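Local coordinates for SusD superfamily protein (Bacteroides thetaiotaomicron, PDB 3MCX), which probably binds glycans at the outer membrane of Bacteroides thetaiotaomicron, as SusD relatives do, although its own ligand is unknown, at residues N99-K104 and N119-E124; N29-L34 and L126-L131. One frame throughout, in Å; residues are numbered along the deposited sequence. Where two conformers were deposited one is given.

Contact 1. Residues N99-K104 and N119-E124; sequences NNLIQK and NRIKSE
Ile102 and Lys122 mark the closest approach of two antiparallel helical segments, their CA atoms only 5.6 Å apart, with no hydrogen bond passing between 99-104 and 119-124. Two aliphatic pairs join them. On one flank, Leu101 lays its CD2 methyl against CG2 of Ile121 at 3.9 Å, and the two side chains cross at about a right angle. With CG anti to the backbone N (chi1 179°), the leucine reaches across the gap, whereas the isoleucine meets it with the methyl borne on its beta carbon. Leu28 and Ile31 of helix 21-36 also touch Leu101, so this flank faces the protein interior. On the other flank, Ile102 CG1 rests 4.2 Å from the carbonyl O of Lys122, and its CG2 lies 4.4 Å from CG of the same lysine. Lysine suits this partly exposed place: its methylenes pack against isoleucine, while the fully extended chain carries NZ to a salt bridge with Glu106, one turn beyond Ile102. Within 119-124, Arg120 NH1 donates to Glu124 OE2 at 2.8 Å; this oxygen lies almost in the guanidinium plane, while the nitrogen approaches it from above the plane of the carboxylate. The chemistry therefore implies an interface without cross-segment hydrogen bonds, held by van der Waals contact: apolar groups meet between the helices, and the lysine charge is paired with Glu106 beside them.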
loop_
_atom_site.group_PDB
_atom_site.type_symbol
_atom_site.label_atom_id
_atom_site.label_comp_id
_atom_site.label_asym_id
_atom_site.label_seq_id
_atom_site.Cartn_x
_atom_site.Cartn_y
_atom_site.Cartn_z
ATOM N N ASN A 99 1.668 -3.855 21.042
ATOM C CA ASN A 99 2.502 -4.434 22.075
ATOM C C ASN A 99 1.821 -4.452 23.432
ATOM O O ASN A 99 1.893 -5.426 24.187
ATOM C CB ASN A 99 3.845 -3.688 22.135
ATOM C CG ASN A 99 4.767 -4.111 21.007
ATOM O OD1 ASN A 99 4.749 -5.271 20.623
ATOM N ND2 ASN A 99 5.599 -3.198 20.515
ATOM N N ASN A 100 1.118 -3.362 23.768
ATOM C CA ASN A 100 0.366 -3.299 25.003
ATOM C C ASN A 100 -0.746 -4.372 25.085
ATOM O O ASN A 100 -0.916 -5.025 26.091
ATOM C CB ASN A 100 -0.234 -1.898 25.184
ATOM C CG ASN A 100 0.842 -0.833 25.461
ATOM O OD1 ASN A 100 2.019 -1.156 25.711
ATOM N ND2 ASN A 100 0.440 0.443 25.407
ATOM N N LEU A 101 -1.442 -4.545 23.955
ATOM C CA LEU A 101 -2.528 -5.518 23.890
ATOM C C LEU A 101 -1.996 -6.954 23.977
ATOM O O LEU A 101 -2.517 -7.741 24.739
ATOM C CB LEU A 101 -3.346 -5.297 22.600
ATOM C CG LEU A 101 -4.525 -6.258 22.363
ATOM C CD1 LEU A 101 -5.503 -6.312 23.513
ATOM C CD2 LEU A 101 -5.213 -5.854 21.060
ATOM N N ILE A 102 -0.979 -7.251 23.165
ATOM C CA ILE A 102 -0.365 -8.573 23.213
ATOM C C ILE A 102 0.154 -8.897 24.603
ATOM O O ILE A 102 -0.104 -9.967 25.155
ATOM C CB ILE A 102 0.751 -8.729 22.163
ATOM C CG1 ILE A 102 0.164 -8.659 20.730
ATOM C CG2 ILE A 102 1.524 -10.042 22.408
ATOM C CD1 ILE A 102 1.147 -8.346 19.608
ATOM N N GLN A 103 0.835 -7.940 25.230
ATOM C CA GLN A 103 1.332 -8.156 26.574
ATOM C C GLN A 103 0.217 -8.365 27.619
ATOM O O GLN A 103 0.324 -9.190 28.497
ATOM C CB GLN A 103 2.275 -7.036 27.023
ATOM C CG GLN A 103 2.828 -7.210 28.462
ATOM C CD GLN A 103 3.633 -8.502 28.734
ATOM O OE1 GLN A 103 4.216 -9.072 27.772
ATOM N NE2 GLN A 103 3.683 -8.932 29.994
ATOM N N LYS A 104 -0.864 -7.576 27.504
ATOM C CA LYS A 104 -1.998 -7.746 28.395
ATOM C C LYS A 104 -2.584 -9.164 28.278
ATOM O O LYS A 104 -2.888 -9.799 29.270
ATOM C CB LYS A 104 -3.068 -6.669 28.099
ATOM C CG LYS A 104 -4.208 -6.593 29.065
ATOM C CD LYS A 104 -3.735 -6.212 30.478
ATOM C CE LYS A 104 -4.909 -6.154 31.477
ATOM N NZ LYS A 104 -4.459 -6.107 32.893
ATOM N N ASN A 119 -6.672 -15.700 21.612
ATOM C CA ASN A 119 -5.644 -15.984 20.641
ATOM C C ASN A 119 -5.905 -15.342 19.284
ATOM O O ASN A 119 -4.988 -14.907 18.592
ATOM C CB ASN A 119 -5.482 -17.480 20.481
ATOM C CG ASN A 119 -4.155 -17.831 19.927
ATOM O OD1 ASN A 119 -3.138 -17.353 20.421
ATOM N ND2 ASN A 119 -4.140 -18.662 18.893
ATOM N N ARG A 120 -7.179 -15.234 18.913
ATOM C CA ARG A 120 -7.516 -14.550 17.670
ATOM C C ARG A 120 -7.162 -13.065 17.742
ATOM O O ARG A 120 -6.549 -12.502 16.851
ATOM C CB ARG A 120 -9.029 -14.705 17.386
ATOM C CG ARG A 120 -9.443 -13.960 16.143
ATOM C CD ARG A 120 -10.940 -13.884 15.896
ATOM N NE ARG A 120 -11.667 -13.313 17.027
ATOM C CZ ARG A 120 -11.764 -12.013 17.314
ATOM N NH1 ARG A 120 -11.147 -11.088 16.580
ATOM N NH2 ARG A 120 -12.476 -11.646 18.390
ATOM N N ILE A 121 -7.572 -12.434 18.845
ATOM C CA ILE A 121 -7.255 -11.025 19.060
ATOM C C ILE A 121 -5.743 -10.812 19.063
ATOM O O ILE A 121 -5.247 -9.922 18.424
ATOM C CB ILE A 121 -7.879 -10.515 20.350
ATOM C CG1 ILE A 121 -9.405 -10.494 20.190
ATOM C CG2 ILE A 121 -7.330 -9.124 20.733
ATOM C CD1 ILE A 121 -10.161 -10.327 21.493
ATOM N N LYS A 122 -5.026 -11.694 19.763
ATOM C CA LYS A 122 -3.552 -11.611 19.770
ATOM C C LYS A 122 -2.967 -11.751 18.367
ATOM O O LYS A 122 -2.051 -11.013 17.981
ATOM C CB LYS A 122 -3.009 -12.709 20.659
ATOM C CG LYS A 122 -1.486 -12.808 20.751
ATOM C CD LYS A 122 -1.091 -14.022 21.579
ATOM C CE LYS A 122 0.367 -14.298 21.476
ATOM N NZ LYS A 122 0.677 -15.590 22.156
ATOM N N SER A 123 -3.501 -12.696 17.608
ATOM C CA SER A 123 -3.003 -12.941 16.267
ATOM C C SER A 123 -3.240 -11.779 15.309
ATOM O O SER A 123 -2.379 -11.423 14.506
ATOM C CB SER A 123 -3.632 -14.202 15.698
ATOM O OG SER A 123 -3.194 -15.323 16.452
ATOM N N GLU A 124 -4.433 -11.191 15.367
ATOM C CA GLU A 124 -4.693 -9.993 14.597
ATOM C C GLU A 124 -3.766 -8.828 14.977
ATOM O O GLU A 124 -3.250 -8.125 14.111
ATOM C CB GLU A 124 -6.166 -9.600 14.737
ATOM C CG GLU A 124 -7.108 -10.620 14.084
ATOM C CD GLU A 124 -8.570 -10.243 14.164
ATOM O OE1 GLU A 124 -8.876 -9.039 14.025
ATOM O OE2 GLU A 124 -9.402 -11.157 14.345
#

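Contact 2. Residues N29-L34 and L126-L131; sequences NGIYRL and LVMRGL
The Tyr32 ring, the only aromatic group in these two segments, meets Met128, present as selenomethionine, through its CE1 atom, 4.3 Å from the methyl CE. Another ring, that of Tyr198, also meets Tyr32, with the two planes inclined at about 65°. The phenol oxygen is held separately: Tyr32 OH is hydrogen-bonded to both Glu124 OE1 and Ile199 N, which ties down the far end of the ring and gives its buried hydroxyl polar partners. Tyrosine thus suits a place where an apolar ring must end beside polar groups. Beside it, Ile31 points toward the other helix and sets its CG2 methyl 3.5 Å from CG of Met128, closer than two carbons normally sit, though this is doubtful in detail because Met128 was deposited in two conformers. The two side chains run alongside each other, pointing opposite ways. Met128 sends CG anti to its own backbone N (chi1 -175°), then bends at chi2 and chi3, bringing its methyl round to the tyrosine, a terminal contact subject to the same doubt. Such an unbranched, flexible chain can span helices whose nearest CA atoms, those of Tyr32 and Met128, remain 8.2 Å apart. Gln97 of helix 81-106 touches Ile31, and Ile199 touches Met128. The arrangement is a buried, apolar helix-helix interface, consistent with the tetratricopeptide-like helical packing of the SusD family.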
loop_
_atom_site.group_PDB
_atom_site.type_symbol
_atom_site.label_atom_id
_atom_site.label_comp_id
_atom_site.label_asym_id
_atom_site.label_seq_id
_atom_site.Cartn_x
_atom_site.Cartn_y
_atom_site.Cartn_z
ATOM N N ASN A 29 -10.120 -3.077 18.120
ATOM C CA ASN A 29 -10.871 -2.208 17.204
ATOM C C ASN A 29 -10.212 -0.845 17.108
ATOM O O ASN A 29 -10.164 -0.255 16.035
ATOM C CB ASN A 29 -12.315 -2.040 17.654
ATOM C CG ASN A 29 -13.131 -3.328 17.529
ATOM O OD1 ASN A 29 -12.735 -4.261 16.855
ATOM N ND2 ASN A 29 -14.283 -3.338 18.134
ATOM N N GLY A 30 -9.713 -0.341 18.229
ATOM C CA GLY A 30 -9.000 0.922 18.246
ATOM C C GLY A 30 -7.723 0.944 17.428
ATOM O O GLY A 30 -7.360 1.948 16.825
ATOM N N ILE A 31 -6.996 -0.169 17.411
ATOM C CA ILE A 31 -5.813 -0.296 16.585
ATOM C C ILE A 31 -6.176 -0.216 15.085
ATOM O O ILE A 31 -5.556 0.519 14.324
ATOM C CB ILE A 31 -5.084 -1.639 16.915
ATOM C CG1 ILE A 31 -4.485 -1.521 18.311
ATOM C CG2 ILE A 31 -4.022 -2.022 15.863
ATOM C CD1 ILE A 31 -3.998 -2.830 18.896
ATOM N N TYR A 32 -7.203 -0.964 14.674
ATOM C CA TYR A 32 -7.657 -0.885 13.292
ATOM C C TYR A 32 -8.119 0.528 12.932
ATOM O O TYR A 32 -7.797 1.015 11.848
ATOM C CB TYR A 32 -8.815 -1.840 13.084
ATOM C CG TYR A 32 -8.422 -3.313 13.000
ATOM C CD1 TYR A 32 -7.619 -3.764 11.985
ATOM C CD2 TYR A 32 -8.966 -4.241 13.867
ATOM C CE1 TYR A 32 -7.303 -5.147 11.859
ATOM C CE2 TYR A 32 -8.671 -5.599 13.750
ATOM C CZ TYR A 32 -7.849 -6.031 12.730
ATOM O OH TYR A 32 -7.571 -7.372 12.547
ATOM N N ARG A 33 -8.819 1.193 13.844
ATOM C CA ARG A 33 -9.315 2.553 13.620
ATOM C C ARG A 33 -8.142 3.514 13.445
ATOM O O ARG A 33 -8.134 4.337 12.550
ATOM C CB ARG A 33 -10.225 3.018 14.742
ATOM C CG ARG A 33 -10.976 4.300 14.414
ATOM N N LEU A 34 -7.116 3.393 14.291
ATOM C CA LEU A 34 -5.931 4.233 14.171
ATOM C C LEU A 34 -5.233 4.001 12.831
ATOM O O LEU A 34 -4.801 4.943 12.150
ATOM C CB LEU A 34 -4.968 3.942 15.341
ATOM C CG LEU A 34 -3.783 4.880 15.519
ATOM C CD1 LEU A 34 -4.226 6.349 15.670
ATOM C CD2 LEU A 34 -3.089 4.452 16.826
ATOM N N LEU A 126 -0.769 -9.189 16.155
ATOM C CA LEU A 126 0.532 -9.585 15.622
ATOM C C LEU A 126 0.662 -9.249 14.165
ATOM O O LEU A 126 1.690 -8.715 13.735
ATOM C CB LEU A 126 0.800 -11.091 15.852
ATOM C CG LEU A 126 1.352 -11.512 17.228
ATOM C CD1 LEU A 126 1.268 -13.041 17.379
ATOM C CD2 LEU A 126 2.814 -10.964 17.424
ATOM N N VAL A 127 -0.383 -9.506 13.382
ATOM C CA VAL A 127 -0.330 -9.164 11.962
ATOM C C VAL A 127 -0.230 -7.643 11.798
ATOM O O VAL A 127 0.564 -7.138 11.008
ATOM C CB VAL A 127 -1.499 -9.718 11.103
ATOM C CG1 VAL A 127 -1.269 -9.334 9.621
ATOM C CG2 VAL A 127 -1.594 -11.191 11.202
HETATM N N MSE A 128 -1.019 -6.902 12.576
HETATM C CA MSE A 128 -0.924 -5.450 12.519
HETATM C C MSE A 128 0.455 -4.949 12.946
HETATM O O MSE A 128 0.961 -3.985 12.391
HETATM C CB MSE A 128 -2.018 -4.812 13.359
HETATM C CG MSE A 128 -2.072 -3.312 13.259
HETATM SE SE MSE A 128 -2.290 -2.591 11.460
HETATM C CE MSE A 128 -3.332 -4.033 10.645
ATOM N N ARG A 129 1.063 -5.571 13.941
ATOM C CA ARG A 129 2.431 -5.175 14.339
ATOM C C ARG A 129 3.429 -5.409 13.198
ATOM O O ARG A 129 4.276 -4.573 12.906
ATOM C CB ARG A 129 2.891 -5.937 15.575
ATOM C CG ARG A 129 4.107 -5.309 16.258
ATOM C CD ARG A 129 4.491 -5.982 17.532
ATOM N NE ARG A 129 5.012 -7.329 17.353
ATOM C CZ ARG A 129 5.292 -8.148 18.350
ATOM N NH1 ARG A 129 5.090 -7.762 19.587
ATOM N NH2 ARG A 129 5.796 -9.370 18.121
ATOM N N GLY A 130 3.334 -6.563 12.575
ATOM C CA GLY A 130 4.211 -6.883 11.457
ATOM C C GLY A 130 3.996 -5.996 10.259
ATOM O O GLY A 130 4.953 -5.463 9.656
ATOM N N LEU A 131 2.718 -5.766 9.929
ATOM C CA LEU A 131 2.388 -4.878 8.811
ATOM C C LEU A 131 2.910 -3.454 9.061
ATOM O O LEU A 131 3.462 -2.817 8.159
ATOM C CB LEU A 131 0.881 -4.862 8.630
ATOM C CG LEU A 131 0.314 -4.033 7.496
ATOM C CD1 LEU A 131 0.974 -4.403 6.171
ATOM C CD2 LEU A 131 -1.236 -4.247 7.449
#

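Contacts 1 and 2 have centres about 10 Å apart and share helix 115-140, whose 119-124 part packs on helix 81-106 and whose 126-131 part faces helix 21-36. Along the chain the order is 29-34, 99-104, 119-124, 126-131, so contact 1, a local pairing of consecutive long helices, is nested within the longer loop closed by contact 2. The two are stitched together directly: Asn99 OD1 probably accepts a hydrogen bond from Arg129 NH1, 2.7 Å away, and Ile102 CD1 packs on Leu126 CD2. Together they join three helices into one N-terminal bundle, away from the zinc sites of this protein.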